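Local coordinates for protein beta-galactosidase (Streptococcus pneumoniae, PDB 4CUA) that releases terminal beta-D-galactose from glycans by hydrolysis, the crystallised fragment being a carbohydrate-binding module of the enzyme, at residues E98-K103 with D119-D124. Numbering follows the deposited sequence. Where two conformers were deposited one is given.
Sequences EYYVGK and DHVFND. With EDO (1,2-ethanediol), chain H; EDO (1,2-ethanediol), chain E.
At the end of strand 94-100, in the galactose-binding-domain-like beta-sandwich of this carbohydrate-binding module, Y100 reaches across to V121 and F122 on the short 3-10 turn 121-123, part of the long loop that leads on to strand 128-130. The two rings form an offset edge-to-face pair: F122 turns its CD1-CE1 edge toward the face of Y100, with centroids 5.7 Å apart and planes at 72°. Between the two rings the nearest carbons are Y100 CD1 and F122 CD1, 3.9 Å apart. A chi1 of -177° swings the Y100 ring away from its backbone nitrogen and out toward the turn, and its outer end runs on past F122 to V121. There V121 CG2 lies 3.8 Å from Y100 CE1 and 3.3 Å from Y100 OH, a close methyl contact beside the hydroxyl. The polar demand of that hydroxyl is met on its own side of the contact, by a hydrogen bond with T104 O.

The turn is braced from within. H120 ND1 accepts the F122 N-H at 2.9 Å in a nearly straight bond (168°), while H120 CE1 sits 3.2 Å above the centre of the F122 ring. H120 NE2 bonds to T107 O, so both imidazole nitrogens are engaged and the ring's rotation is fixed. These two bonds are consistent with a neutral ring carrying its proton on NE2. Outside the two segments, F122 also stacks with F21 and meets the W128 ring. A 1,2-ethanediol, probably from the crystallisation liquor, takes the V121 N-H at 2.8 Å through O2. No hydrogen bond joins the two segments, so strand end and turn are held here by aromatic and methyl contacts, the histidine probably helping to set the phenylalanine edge against the tyrosine.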
loop_
_atom_site.group_PDB
_atom_site.type_symbol
_atom_site.label_atom_id
_atom_site.label_comp_id
_atom_site.label_asym_id
_atom_site.label_seq_id
_atom_site.Cartn_x
_atom_site.Cartn_y
_atom_site.Cartn_z
ATOM N N GLU A 98 1.374 5.377 -7.603
ATOM C CA GLU A 98 0.925 6.768 -7.649
ATOM C C GLU A 98 1.334 7.510 -6.422
ATOM O O GLU A 98 1.490 6.891 -5.367
ATOM C CB GLU A 98 -0.622 6.781 -7.772
ATOM C CG GLU A 98 -1.066 6.223 -9.098
ATOM C CD GLU A 98 -2.568 5.973 -9.214
ATOM O OE1 GLU A 98 -3.218 5.453 -8.278
ATOM O OE2 GLU A 98 -3.095 6.290 -10.287
ATOM N N TYR A 99 1.453 8.839 -6.514
ATOM C CA TYR A 99 1.759 9.681 -5.411
ATOM C C TYR A 99 0.804 10.836 -5.277
ATOM O O TYR A 99 0.235 11.296 -6.314
ATOM C CB TYR A 99 3.237 10.201 -5.465
ATOM C CG TYR A 99 3.555 11.188 -6.556
ATOM C CD1 TYR A 99 3.769 10.766 -7.863
ATOM C CD2 TYR A 99 3.663 12.516 -6.262
ATOM C CE1 TYR A 99 4.042 11.697 -8.917
ATOM C CE2 TYR A 99 3.974 13.429 -7.260
ATOM C CZ TYR A 99 4.172 12.984 -8.553
ATOM O OH TYR A 99 4.424 13.909 -9.594
ATOM N N TYR A 100 0.621 11.301 -4.063
ATOM C CA TYR A 100 -0.390 12.265 -3.740
ATOM C C TYR A 100 0.142 13.671 -4.093
ATOM O O TYR A 100 1.219 14.094 -3.652
ATOM C CB TYR A 100 -0.797 12.160 -2.297
ATOM C CG TYR A 100 -1.904 13.093 -1.875
ATOM C CD1 TYR A 100 -3.221 12.745 -2.083
ATOM C CD2 TYR A 100 -1.658 14.357 -1.383
ATOM C CE1 TYR A 100 -4.240 13.587 -1.737
ATOM C CE2 TYR A 100 -2.690 15.198 -1.000
ATOM C CZ TYR A 100 -4.002 14.832 -1.237
ATOM O OH TYR A 100 -5.041 15.710 -0.875
ATOM N N VAL A 101 -0.709 14.419 -4.808
ATOM C CA VAL A 101 -0.409 15.780 -5.260
ATOM C C VAL A 101 -1.506 16.763 -4.926
ATOM O O VAL A 101 -1.420 17.971 -5.268
ATOM C CB VAL A 101 -0.162 15.813 -6.805
ATOM C CG1 VAL A 101 0.996 14.947 -7.197
ATOM C CG2 VAL A 101 -1.423 15.423 -7.579
ATOM N N GLY A 102 -2.535 16.355 -4.197
ATOM C CA GLY A 102 -3.598 17.287 -3.840
ATOM C C GLY A 102 -3.088 18.473 -3.061
ATOM O O GLY A 102 -2.194 18.353 -2.219
ATOM N N LYS A 103 -3.666 19.641 -3.310
ATOM C CA LYS A 103 -3.413 20.795 -2.479
ATOM C C LYS A 103 -4.020 20.695 -1.091
ATOM O O LYS A 103 -3.510 21.274 -0.146
ATOM C CB LYS A 103 -3.871 22.069 -3.192
ATOM C CG LYS A 103 -2.967 22.419 -4.364
ATOM C CD LYS A 103 -3.445 23.717 -5.020
ATOM C CE LYS A 103 -2.298 24.566 -5.530
ATOM N NZ LYS A 103 -2.764 25.973 -5.666
ATOM N N ASP A 119 -15.782 9.984 2.729
ATOM C CA ASP A 119 -15.355 11.160 1.985
ATOM C C ASP A 119 -13.932 11.463 2.339
ATOM O O ASP A 119 -13.612 11.772 3.476
ATOM C CB ASP A 119 -16.203 12.375 2.335
ATOM C CG ASP A 119 -17.607 12.266 1.827
ATOM O OD1 ASP A 119 -17.972 11.352 1.038
ATOM O OD2 ASP A 119 -18.353 13.163 2.212
ATOM N N HIS A 120 -13.071 11.336 1.347
ATOM C CA HIS A 120 -11.650 11.557 1.584
ATOM C C HIS A 120 -10.979 11.942 0.287
ATOM O O HIS A 120 -11.234 11.357 -0.743
ATOM C CB HIS A 120 -11.046 10.271 2.169
ATOM C CG HIS A 120 -9.711 10.491 2.788
ATOM N ND1 HIS A 120 -8.569 10.542 2.040
ATOM C CD2 HIS A 120 -9.335 10.736 4.061
ATOM C CE1 HIS A 120 -7.533 10.763 2.827
ATOM N NE2 HIS A 120 -7.978 10.920 4.053
ATOM N N VAL A 121 -9.983 12.836 0.425
ATOM C CA VAL A 121 -9.180 13.294 -0.725
ATOM C C VAL A 121 -8.558 12.165 -1.502
ATOM O O VAL A 121 -8.335 12.231 -2.715
ATOM C CB VAL A 121 -8.118 14.311 -0.331
ATOM C CG1 VAL A 121 -8.794 15.603 0.114
ATOM C CG2 VAL A 121 -7.140 13.799 0.726
ATOM N N PHE A 122 -8.260 11.069 -0.827
ATOM C CA PHE A 122 -7.652 9.971 -1.534
ATOM C C PHE A 122 -8.536 9.349 -2.611
ATOM O O PHE A 122 -8.033 8.718 -3.503
ATOM C CB PHE A 122 -7.208 8.832 -0.593
ATOM C CG PHE A 122 -6.076 9.165 0.315
ATOM C CD1 PHE A 122 -5.208 10.242 0.108
ATOM C CD2 PHE A 122 -5.845 8.345 1.416
ATOM C CE1 PHE A 122 -4.160 10.518 0.984
ATOM C CE2 PHE A 122 -4.780 8.598 2.273
ATOM C CZ PHE A 122 -3.942 9.663 2.052
ATOM N N ASN A 123 -9.855 9.514 -2.491
ATOM C CA ASN A 123 -10.758 8.935 -3.456
ATOM C C ASN A 123 -10.866 9.747 -4.754
ATOM O O ASN A 123 -11.514 9.253 -5.690
ATOM C CB ASN A 123 -12.133 8.804 -2.851
ATOM C CG ASN A 123 -12.142 7.801 -1.707
ATOM O OD1 ASN A 123 -11.545 6.731 -1.827
ATOM N ND2 ASN A 123 -12.838 8.142 -0.633
ATOM N N ASP A 124 -10.338 10.956 -4.770
ATOM C CA ASP A 124 -10.375 11.830 -5.994
ATOM C C ASP A 124 -9.138 11.562 -6.824
ATOM O O ASP A 124 -8.012 11.880 -6.380
ATOM C CB ASP A 124 -10.493 13.259 -5.547
ATOM C CG ASP A 124 -10.657 14.252 -6.715
ATOM O OD1 ASP A 124 -10.554 13.772 -7.878
ATOM O OD2 ASP A 124 -10.810 15.454 -6.353
HETATM C C1 EDO H . -8.564 15.702 3.939
HETATM O O1 EDO H . -9.613 16.672 3.782
HETATM C C2 EDO H . -9.247 14.317 4.032
HETATM O O2 EDO H . -10.126 14.157 2.936
HETATM C C1 EDO E . -8.505 5.330 -2.118
HETATM O O1 EDO E . -9.650 5.010 -1.478
HETATM C C2 EDO E . -7.334 4.938 -1.125
HETATM O O2 EDO E . -6.243 4.723 -1.854
#